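PDB 4WJ1: antigen MTB48, Mycobacterial protein from Mycobacterium smegmatis, which is EspB of the ESX-1 type VII secretion system and is probably involved in DNA conjugation, at least in the recipient strain. Local coordinates for residues W139-H147 / H231-F240; E216-L227 / A265-Q276. All blocks are in the same frame, centred on the assembly; numbering follows the deposited sequence.

Contact 1. Residues W139-H147 / H231-F240; sequences WEAAARIIH and HPTLENVREF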
loop_
_atom_site.group_PDB
_atom_site.type_symbol
_atom_site.label_atom_id
_atom_site.label_comp_id
_atom_site.label_asym_id
_atom_site.label_seq_id
_atom_site.Cartn_x
_atom_site.Cartn_y
_atom_site.Cartn_z
ATOM N N TRP A 139 16.115 34.715 7.737
ATOM C CA TRP A 139 15.757 33.920 8.912
ATOM C C TRP A 139 14.415 34.309 9.528
ATOM O O TRP A 139 13.690 33.444 10.026
ATOM C CB TRP A 139 16.854 33.992 9.978
ATOM C CG TRP A 139 16.999 35.290 10.713
ATOM C CD1 TRP A 139 17.828 36.322 10.393
ATOM C CD2 TRP A 139 16.345 35.664 11.933
ATOM N NE1 TRP A 139 17.712 37.331 11.323
ATOM C CE2 TRP A 139 16.810 36.950 12.278
ATOM C CE3 TRP A 139 15.397 35.047 12.752
ATOM C CZ2 TRP A 139 16.357 37.626 13.408
ATOM C CZ3 TRP A 139 14.950 35.725 13.885
ATOM C CH2 TRP A 139 15.427 36.997 14.197
ATOM N N GLU A 140 14.070 35.591 9.501
ATOM C CA GLU A 140 12.780 35.990 10.046
ATOM C C GLU A 140 11.689 35.486 9.108
ATOM O O GLU A 140 10.670 34.954 9.553
ATOM C CB GLU A 140 12.679 37.499 10.235
ATOM C CG GLU A 140 13.961 38.153 10.732
ATOM C CD GLU A 140 13.809 39.658 10.976
ATOM O OE1 GLU A 140 12.677 40.180 10.824
ATOM O OE2 GLU A 140 14.824 40.317 11.317
ATOM N N ALA A 141 11.923 35.629 7.806
ATOM C CA ALA A 141 10.986 35.138 6.805
ATOM C C ALA A 141 10.754 33.646 6.973
ATOM O O ALA A 141 9.627 33.175 6.841
ATOM C CB ALA A 141 11.492 35.434 5.411
ATOM N N ALA A 142 11.820 32.904 7.258
ATOM C CA ALA A 142 11.706 31.458 7.380
ATOM C C ALA A 142 11.036 31.070 8.697
ATOM O O ALA A 142 10.219 30.148 8.740
ATOM C CB ALA A 142 13.071 30.809 7.252
ATOM N N ALA A 143 11.382 31.777 9.766
ATOM C CA ALA A 143 10.770 31.541 11.070
ATOM C C ALA A 143 9.259 31.723 10.969
ATOM O O ALA A 143 8.487 30.933 11.514
ATOM C CB ALA A 143 11.365 32.476 12.118
ATOM N N ARG A 144 8.853 32.756 10.237
ATOM C CA ARG A 144 7.449 33.076 10.025
ATOM C C ARG A 144 6.736 31.928 9.333
ATOM O O ARG A 144 5.662 31.498 9.753
ATOM C CB ARG A 144 7.328 34.356 9.192
ATOM C CG ARG A 144 5.939 34.980 9.119
ATOM C CD ARG A 144 5.935 36.345 9.812
ATOM N NE ARG A 144 7.167 37.078 9.527
ATOM C CZ ARG A 144 7.635 38.081 10.265
ATOM N NH1 ARG A 144 6.976 38.480 11.347
ATOM N NH2 ARG A 144 8.769 38.682 9.921
ATOM N N ILE A 145 7.344 31.437 8.259
ATOM C CA ILE A 145 6.773 30.351 7.480
ATOM C C ILE A 145 6.664 29.099 8.336
ATOM O O ILE A 145 5.628 28.432 8.352
ATOM C CB ILE A 145 7.621 30.065 6.231
ATOM C CG1 ILE A 145 7.458 31.184 5.216
ATOM C CG2 ILE A 145 7.254 28.722 5.598
ATOM C CD1 ILE A 145 8.471 31.112 4.129
ATOM N N ILE A 146 7.739 28.787 9.057
ATOM C CA ILE A 146 7.760 27.616 9.924
ATOM C C ILE A 146 6.671 27.709 10.999
ATOM O O ILE A 146 5.932 26.751 11.240
ATOM C CB ILE A 146 9.148 27.446 10.590
ATOM C CG1 ILE A 146 10.175 27.025 9.545
ATOM C CG2 ILE A 146 9.108 26.399 11.686
ATOM C CD1 ILE A 146 11.596 27.180 10.003
ATOM N N HIS A 147 6.544 28.868 11.636
ATOM C CA HIS A 147 5.694 28.919 12.812
ATOM C C HIS A 147 4.254 29.318 12.522
ATOM O O HIS A 147 3.395 29.187 13.388
ATOM C CB HIS A 147 6.327 29.821 13.859
ATOM C CG HIS A 147 7.515 29.190 14.517
ATOM N ND1 HIS A 147 7.422 28.464 15.678
ATOM C CD2 HIS A 147 8.818 29.132 14.131
ATOM C CE1 HIS A 147 8.622 27.989 15.998
ATOM N NE2 HIS A 147 9.478 28.384 15.074
ATOM N N HIS A 231 15.816 25.878 14.513
ATOM C CA HIS A 231 15.677 27.083 13.708
ATOM C C HIS A 231 15.240 28.227 14.600
ATOM O O HIS A 231 14.545 28.010 15.584
ATOM C CB HIS A 231 14.674 26.880 12.577
ATOM C CG HIS A 231 14.657 27.996 11.584
ATOM N ND1 HIS A 231 13.983 29.176 11.803
ATOM C CD2 HIS A 231 15.269 28.124 10.378
ATOM C CE1 HIS A 231 14.156 29.978 10.763
ATOM N NE2 HIS A 231 14.930 29.360 9.886
ATOM N N PRO A 232 15.669 29.451 14.281
ATOM C CA PRO A 232 15.153 30.582 15.047
ATOM C C PRO A 232 13.628 30.592 15.069
ATOM O O PRO A 232 12.982 30.261 14.073
ATOM C CB PRO A 232 15.715 31.782 14.294
ATOM C CG PRO A 232 17.023 31.275 13.767
ATOM C CD PRO A 232 16.755 29.857 13.373
ATOM N N THR A 233 13.060 30.942 16.216
ATOM C CA THR A 233 11.619 30.903 16.383
ATOM C C THR A 233 10.996 32.223 16.003
ATOM O O THR A 233 11.693 33.214 15.804
ATOM C CB THR A 233 11.229 30.578 17.818
ATOM O OG1 THR A 233 11.792 31.568 18.691
ATOM C CG2 THR A 233 11.734 29.189 18.196
ATOM N N LEU A 234 9.674 32.227 15.898
ATOM C CA LEU A 234 8.973 33.437 15.550
ATOM C C LEU A 234 9.122 34.388 16.727
ATOM O O LEU A 234 9.261 35.590 16.543
ATOM C CB LEU A 234 7.507 33.146 15.213
ATOM C CG LEU A 234 6.742 34.321 14.597
ATOM C CD1 LEU A 234 7.545 34.990 13.485
ATOM C CD2 LEU A 234 5.399 33.862 14.066
ATOM N N GLU A 235 9.142 33.830 17.933
ATOM C CA GLU A 235 9.414 34.606 19.138
ATOM C C GLU A 235 10.805 35.234 19.073
ATOM O O GLU A 235 11.011 36.326 19.598
ATOM C CB GLU A 235 9.279 33.736 20.398
ATOM C CG GLU A 235 9.494 34.521 21.696
ATOM C CD GLU A 235 9.281 33.714 22.984
ATOM O OE1 GLU A 235 9.003 32.493 22.911
ATOM O OE2 GLU A 235 9.387 34.330 24.079
ATOM N N ASN A 236 11.757 34.558 18.427
ATOM C CA ASN A 236 13.082 35.143 18.249
ATOM C C ASN A 236 12.989 36.420 17.422
ATOM O O ASN A 236 13.728 37.374 17.664
ATOM C CB ASN A 236 14.055 34.170 17.585
ATOM C CG ASN A 236 14.539 33.084 18.527
ATOM O OD1 ASN A 236 15.012 32.036 18.090
ATOM N ND2 ASN A 236 14.423 33.329 19.820
ATOM N N VAL A 237 12.071 36.446 16.457
ATOM C CA VAL A 237 11.848 37.659 15.675
ATOM C C VAL A 237 11.390 38.811 16.575
ATOM O O VAL A 237 11.914 39.932 16.504
ATOM C CB VAL A 237 10.803 37.441 14.575
ATOM C CG1 VAL A 237 10.650 38.703 13.737
ATOM C CG2 VAL A 237 11.189 36.257 13.709
ATOM N N ARG A 238 10.410 38.529 17.428
ATOM C CA ARG A 238 9.926 39.533 18.357
ATOM C C ARG A 238 11.052 39.963 19.281
ATOM O O ARG A 238 11.294 41.150 19.472
ATOM C CB ARG A 238 8.744 39.008 19.176
ATOM C CG ARG A 238 8.430 39.874 20.391
ATOM C CD ARG A 238 7.093 39.537 21.028
ATOM N NE ARG A 238 6.721 40.565 21.997
ATOM C CZ ARG A 238 6.986 40.506 23.301
ATOM N NH1 ARG A 238 7.610 39.445 23.805
ATOM N NH2 ARG A 238 6.619 41.505 24.103
ATOM N N GLU A 239 11.746 38.981 19.843
ATOM C CA GLU A 239 12.802 39.244 20.803
ATOM C C GLU A 239 13.917 40.078 20.186
ATOM O O GLU A 239 14.541 40.887 20.871
ATOM C CB GLU A 239 13.356 37.931 21.350
ATOM C CG GLU A 239 12.393 37.162 22.220
ATOM C CD GLU A 239 12.919 35.795 22.604
ATOM O OE1 GLU A 239 13.829 35.285 21.909
ATOM O OE2 GLU A 239 12.417 35.233 23.604
ATOM N N PHE A 240 14.155 39.900 18.891
ATOM C CA PHE A 240 15.199 40.662 18.224
ATOM C C PHE A 240 14.855 42.138 18.215
ATOM O O PHE A 240 15.730 42.984 18.368
ATOM C CB PHE A 240 15.418 40.163 16.798
ATOM C CG PHE A 240 16.576 40.815 16.109
ATOM C CD1 PHE A 240 17.871 40.432 16.399
ATOM C CD2 PHE A 240 16.372 41.821 15.179
ATOM C CE1 PHE A 240 18.946 41.037 15.769
ATOM C CE2 PHE A 240 17.438 42.428 14.545
ATOM C CZ PHE A 240 18.728 42.035 14.839
HETATM O O HOH W 1 11.982 27.107 15.002
#

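Contact 2. Residues E216-L227 / A265-Q276; sequences EATTFVDAHDKL and ALEAYANGSQIQ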
loop_
_atom_site.group_PDB
_atom_site.type_symbol
_atom_site.label_atom_id
_atom_site.label_comp_id
_atom_site.label_asym_id
_atom_site.label_seq_id
_atom_site.Cartn_x
_atom_site.Cartn_y
_atom_site.Cartn_z
ATOM N N GLU A 216 9.654 6.308 6.164
ATOM C CA GLU A 216 9.943 7.506 5.393
ATOM C C GLU A 216 9.272 8.722 6.037
ATOM O O GLU A 216 9.892 9.773 6.184
ATOM C CB GLU A 216 9.494 7.335 3.942
ATOM C CG GLU A 216 10.228 6.218 3.168
ATOM C CD GLU A 216 11.748 6.300 3.319
ATOM O OE1 GLU A 216 12.391 6.984 2.499
ATOM O OE2 GLU A 216 12.305 5.683 4.254
ATOM N N ALA A 217 8.017 8.567 6.446
ATOM C CA ALA A 217 7.292 9.649 7.106
ATOM C C ALA A 217 7.946 9.993 8.447
ATOM O O ALA A 217 8.075 11.166 8.800
ATOM C CB ALA A 217 5.816 9.274 7.304
ATOM N N THR A 218 8.358 8.965 9.184
ATOM C CA THR A 218 9.074 9.160 10.436
ATOM C C THR A 218 10.338 9.973 10.205
ATOM O O THR A 218 10.658 10.896 10.950
ATOM C CB THR A 218 9.448 7.820 11.075
ATOM O OG1 THR A 218 8.263 7.176 11.561
ATOM C CG2 THR A 218 10.428 8.027 12.226
ATOM N N THR A 219 11.059 9.625 9.156
ATOM C CA THR A 219 12.272 10.339 8.804
ATOM C C THR A 219 11.973 11.818 8.583
ATOM O O THR A 219 12.707 12.686 9.043
ATOM C CB THR A 219 12.907 9.704 7.568
ATOM O OG1 THR A 219 13.471 8.451 7.963
ATOM C CG2 THR A 219 14.004 10.582 6.994
ATOM N N PHE A 220 10.858 12.089 7.914
ATOM C CA PHE A 220 10.421 13.446 7.646
ATOM C C PHE A 220 10.020 14.196 8.932
ATOM O O PHE A 220 10.549 15.265 9.210
ATOM C CB PHE A 220 9.265 13.402 6.650
ATOM C CG PHE A 220 8.631 14.732 6.372
ATOM C CD1 PHE A 220 9.398 15.865 6.197
ATOM C CD2 PHE A 220 7.262 14.833 6.240
ATOM C CE1 PHE A 220 8.816 17.074 5.916
ATOM C CE2 PHE A 220 6.675 16.046 5.957
ATOM C CZ PHE A 220 7.457 17.169 5.799
ATOM N N VAL A 221 9.108 13.638 9.727
ATOM C CA VAL A 221 8.661 14.355 10.903
ATOM C C VAL A 221 9.787 14.519 11.924
ATOM O O VAL A 221 9.870 15.553 12.590
ATOM C CB VAL A 221 7.444 13.689 11.556
ATOM C CG1 VAL A 221 6.261 13.779 10.629
ATOM C CG2 VAL A 221 7.729 12.264 11.925
ATOM N N ASP A 222 10.674 13.537 12.026
ATOM C CA ASP A 222 11.831 13.706 12.898
ATOM C C ASP A 222 12.658 14.896 12.444
ATOM O O ASP A 222 13.084 15.714 13.264
ATOM C CB ASP A 222 12.701 12.452 12.931
ATOM C CG ASP A 222 12.061 11.314 13.723
ATOM O OD1 ASP A 222 10.998 11.544 14.339
ATOM O OD2 ASP A 222 12.628 10.192 13.739
ATOM N N ALA A 223 12.878 14.997 11.140
ATOM C CA ALA A 223 13.669 16.095 10.597
ATOM C C ALA A 223 12.967 17.425 10.824
ATOM O O ALA A 223 13.605 18.449 11.048
ATOM C CB ALA A 223 13.927 15.893 9.136
ATOM N N HIS A 224 11.645 17.401 10.772
ATOM C CA HIS A 224 10.892 18.617 10.933
ATOM C C HIS A 224 10.916 19.074 12.397
ATOM O O HIS A 224 11.054 20.263 12.671
ATOM C CB HIS A 224 9.457 18.427 10.447
ATOM C CG HIS A 224 8.684 19.700 10.387
ATOM N ND1 HIS A 224 7.979 20.194 11.469
ATOM C CD2 HIS A 224 8.529 20.609 9.398
ATOM C CE1 HIS A 224 7.409 21.331 11.135
ATOM N NE2 HIS A 224 7.727 21.613 9.880
ATOM N N ASP A 225 10.764 18.117 13.314
ATOM C CA ASP A 225 10.943 18.342 14.745
ATOM C C ASP A 225 12.270 19.043 15.014
ATOM O O ASP A 225 12.328 20.058 15.716
ATOM C CB ASP A 225 10.899 17.016 15.516
ATOM C CG ASP A 225 9.478 16.482 15.710
ATOM O OD1 ASP A 225 8.504 17.139 15.285
ATOM O OD2 ASP A 225 9.336 15.395 16.302
ATOM N N LYS A 226 13.334 18.496 14.445
ATOM C CA LYS A 226 14.670 19.055 14.620
ATOM C C LYS A 226 14.762 20.457 14.008
ATOM O O LYS A 226 15.473 21.322 14.521
ATOM C CB LYS A 226 15.705 18.117 14.002
ATOM C CG LYS A 226 17.158 18.403 14.344
ATOM C CD LYS A 226 17.995 17.136 14.138
ATOM C CE LYS A 226 19.302 17.416 13.396
ATOM N NZ LYS A 226 19.734 16.237 12.554
ATOM N N LEU A 227 14.033 20.682 12.918
ATOM C CA LEU A 227 14.046 21.982 12.264
ATOM C C LEU A 227 13.407 23.010 13.193
ATOM O O LEU A 227 13.947 24.085 13.431
ATOM C CB LEU A 227 13.304 21.928 10.931
ATOM C CG LEU A 227 13.013 23.309 10.348
ATOM C CD1 LEU A 227 14.285 23.953 9.828
ATOM C CD2 LEU A 227 11.942 23.240 9.281
ATOM N N ALA A 265 20.024 25.265 9.979
ATOM C CA ALA A 265 18.861 24.429 10.267
ATOM C C ALA A 265 18.140 23.996 9.005
ATOM O O ALA A 265 17.651 22.878 8.925
ATOM C CB ALA A 265 17.895 25.150 11.172
ATOM N N LEU A 266 18.053 24.886 8.027
ATOM C CA LEU A 266 17.329 24.573 6.809
ATOM C C LEU A 266 18.132 23.569 5.980
ATOM O O LEU A 266 17.571 22.660 5.367
ATOM C CB LEU A 266 17.041 25.847 6.019
ATOM C CG LEU A 266 15.938 26.740 6.586
ATOM C CD1 LEU A 266 16.057 28.149 6.047
ATOM C CD2 LEU A 266 14.567 26.155 6.260
ATOM N N GLU A 267 19.449 23.734 5.987
ATOM C CA GLU A 267 20.344 22.803 5.324
ATOM C C GLU A 267 20.212 21.419 5.940
ATOM O O GLU A 267 20.082 20.426 5.237
ATOM C CB GLU A 267 21.790 23.299 5.412
ATOM C CG GLU A 267 22.821 22.399 4.735
ATOM C CD GLU A 267 24.194 23.070 4.599
ATOM O OE1 GLU A 267 24.437 24.107 5.267
ATOM O OE2 GLU A 267 25.031 22.561 3.813
ATOM N N ALA A 268 20.226 21.355 7.264
ATOM C CA ALA A 268 20.098 20.085 7.960
ATOM C C ALA A 268 18.738 19.463 7.677
ATOM O O ALA A 268 18.596 18.242 7.609
ATOM C CB ALA A 268 20.298 20.275 9.457
ATOM N N TYR A 269 17.737 20.313 7.512
ATOM C CA TYR A 269 16.382 19.859 7.234
ATOM C C TYR A 269 16.284 19.270 5.821
ATOM O O TYR A 269 15.663 18.235 5.596
ATOM C CB TYR A 269 15.419 21.026 7.413
ATOM C CG TYR A 269 13.967 20.710 7.161
ATOM C CD1 TYR A 269 13.349 19.609 7.754
ATOM C CD2 TYR A 269 13.203 21.536 6.349
ATOM C CE1 TYR A 269 12.017 19.339 7.528
ATOM C CE2 TYR A 269 11.878 21.275 6.119
ATOM C CZ TYR A 269 11.286 20.176 6.707
ATOM O OH TYR A 269 9.954 19.944 6.463
ATOM N N ALA A 270 16.908 19.948 4.869
ATOM C CA ALA A 270 16.920 19.490 3.492
ATOM C C ALA A 270 17.572 18.112 3.417
ATOM O O ALA A 270 16.984 17.182 2.873
ATOM C CB ALA A 270 17.648 20.484 2.611
ATOM N N ASN A 271 18.768 17.982 3.988
ATOM C CA ASN A 271 19.460 16.695 4.028
ATOM C C ASN A 271 18.699 15.621 4.785
ATOM O O ASN A 271 18.447 14.540 4.258
ATOM C CB ASN A 271 20.842 16.852 4.650
ATOM C CG ASN A 271 21.747 17.732 3.825
ATOM O OD1 ASN A 271 21.492 17.963 2.641
ATOM N ND2 ASN A 271 22.813 18.236 4.442
ATOM N N GLY A 272 18.321 15.931 6.017
ATOM C CA GLY A 272 17.771 14.940 6.923
ATOM C C GLY A 272 16.410 14.416 6.540
ATOM O O GLY A 272 16.013 13.339 6.982
ATOM N N SER A 273 15.688 15.167 5.717
ATOM C CA SER A 273 14.336 14.760 5.360
ATOM C C SER A 273 14.286 14.066 4.009
ATOM O O SER A 273 13.202 13.818 3.495
ATOM C CB SER A 273 13.391 15.964 5.348
ATOM O OG SER A 273 13.693 16.834 4.269
ATOM N N GLN A 274 15.445 13.774 3.424
ATOM C CA GLN A 274 15.486 13.033 2.164
ATOM C C GLN A 274 14.872 11.658 2.343
ATOM O O GLN A 274 15.234 10.926 3.260
ATOM C CB GLN A 274 16.915 12.882 1.650
ATOM C CG GLN A 274 17.450 14.083 0.904
ATOM C CD GLN A 274 18.896 13.894 0.504
ATOM O OE1 GLN A 274 19.796 14.475 1.114
ATOM N NE2 GLN A 274 19.133 13.073 -0.524
ATOM N N ILE A 275 13.940 11.311 1.465
ATOM C CA ILE A 275 13.259 10.027 1.537
ATOM C C ILE A 275 13.335 9.306 0.203
ATOM O O ILE A 275 13.612 9.921 -0.830
ATOM C CB ILE A 275 11.798 10.200 1.914
ATOM C CG1 ILE A 275 11.112 11.071 0.863
ATOM C CG2 ILE A 275 11.680 10.824 3.281
ATOM C CD1 ILE A 275 9.645 11.214 1.084
ATOM N N GLN A 276 13.087 8.003 0.214
ATOM C CA GLN A 276 13.139 7.248 -1.027
ATOM C C GLN A 276 11.744 6.835 -1.484
ATOM O O GLN A 276 10.837 6.629 -0.668
ATOM C CB GLN A 276 14.042 6.023 -0.891
ATOM C CG GLN A 276 14.202 5.479 0.520
ATOM C CD GLN A 276 15.262 4.380 0.597
ATOM O OE1 GLN A 276 16.450 4.631 0.365
ATOM N NE2 GLN A 276 14.832 3.155 0.914
HETATM O O HOH W 2 17.448 16.540 10.061
#

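Contact 1. Residues W139-H147 / H231-F240
H231 ND1 donates to P232 O at 2.7 Å, meeting a lone pair in the carbonyl plane, and the same oxygen lies 3.4 Å from A143 CB of helix 139-147. This bond ties the H231 ring to the carbonyl of the next residue, in the short link between helices 187-230 and 234-242. The link belongs to the all-helical PPE domain, and helix 234-242 starts with a capping box: N236 N donates to T233 OG1, while T233 N donates to N236 OD1 from above the amide carbonyl plane. Segments 139-147 and 234-240 then pair with axes 8.9 Å apart at closest and 138° between their N-to-C directions, nearer antiparallel than parallel but well inclined.

Packing across the pair is mostly apolar. V237 enters a hole formed by W139, E140, A143 and R144 as a knob, its CG2 branch 3.8 Å from W139 CZ3. W139 reaches across because its CG lies between the backbone N and the carbonyl carbon (chi1 72°), with CG of E140 over one indole face. The six-membered ring of W139 turns an edge toward the face of F240, a T-shaped pair with centroids 5.9 Å apart and planes at 82°. P232 CB adds a further contact, 3.6 Å from W139 CE3.

The H231 ring is held between two faces and at both nitrogens: I146 CD1 makes a CH-pi contact 3.6 Å from its centroid, P232 CD covers the opposite face toward the rim, and NE2 pairs with S262 OG of helix 248-272, which together with the ND1 bond should fix the ring's rotation. H147 presents one face to L234 N; at its edge, in the ring plane, a water lies 2.8 Å from H147 NE2 and also hydrogen-bonds H231 O.

Contact 2. Residues E216-L227 / A265-Q276
Y269 is a knob packed into a hole lined by F220, A223, H224 and L227, a knobs-into-holes contact between helices 187-230 and 248-272 of the PPE domain. The axes of segments 216-227 and 265-272 come within 9.1 Å, at 174° between their N-to-C directions, so these turns run almost antiparallel.

The surrounding side chains meet the phenol ring from different directions. L227 crosses over one face, its CD2 methyl 3.7 Å from the ring centroid in a CH-pi contact. H224 lies alongside and points the same way, but the two ring planes are turned 71° apart, and Y269 OH comes to the imidazole edge, 3.3 Å from H224 CD2. F220 presents its own edge, with CE1 3.1 Å from Y269 OH. Both polar groups find partners beyond the pair: Y269 OH with T42, and H224 NE2 with D37.

Next to this ring the helix 248-272 ends. S273 CB packs 3.8 Å from A223 CB, while S273 OG, placed between its backbone N and carbonyl carbon, donates to Y269 O at 2.8 Å. S273 N grips the same carbonyl from the opposite face of its plane, so two bonds hold that oxygen.

At the last helical residue T219 CG2 rests 3.4 Å from G272 O; beyond it, I275 CB packs beside the E216 carboxylate. The E216 chain bends at chi2 to bring the group across Q276 at about a right angle; Q276 N then donates to E216 OE1 at 2.6 Å, 172° at the hydrogen, nearly in line with the CD-OE1 bond.

The two contacts have centres about 19 Å apart, on the same side of the chain's centre, both within the PPE domain of this PE-PPE part of EspB. Their segments alternate along the chain: 139-147, 216-227, 231-240, 265-276. Helix 187-230 supplies the first segment of contact 2 and leads directly into the link and helix 234-242 of contact 1, after which helix 248-272 returns to complete contact 2. They adjoin through packing: H231 CA lies 3.9 Å from A265 CB, and I146 CD1 lies 4.0 Å from L227 CD2. Contact 1 thus sits where helix 187-230 finishes, against the flank of helix 248-272, and brings helix 139-147 onto the 231-240 connection.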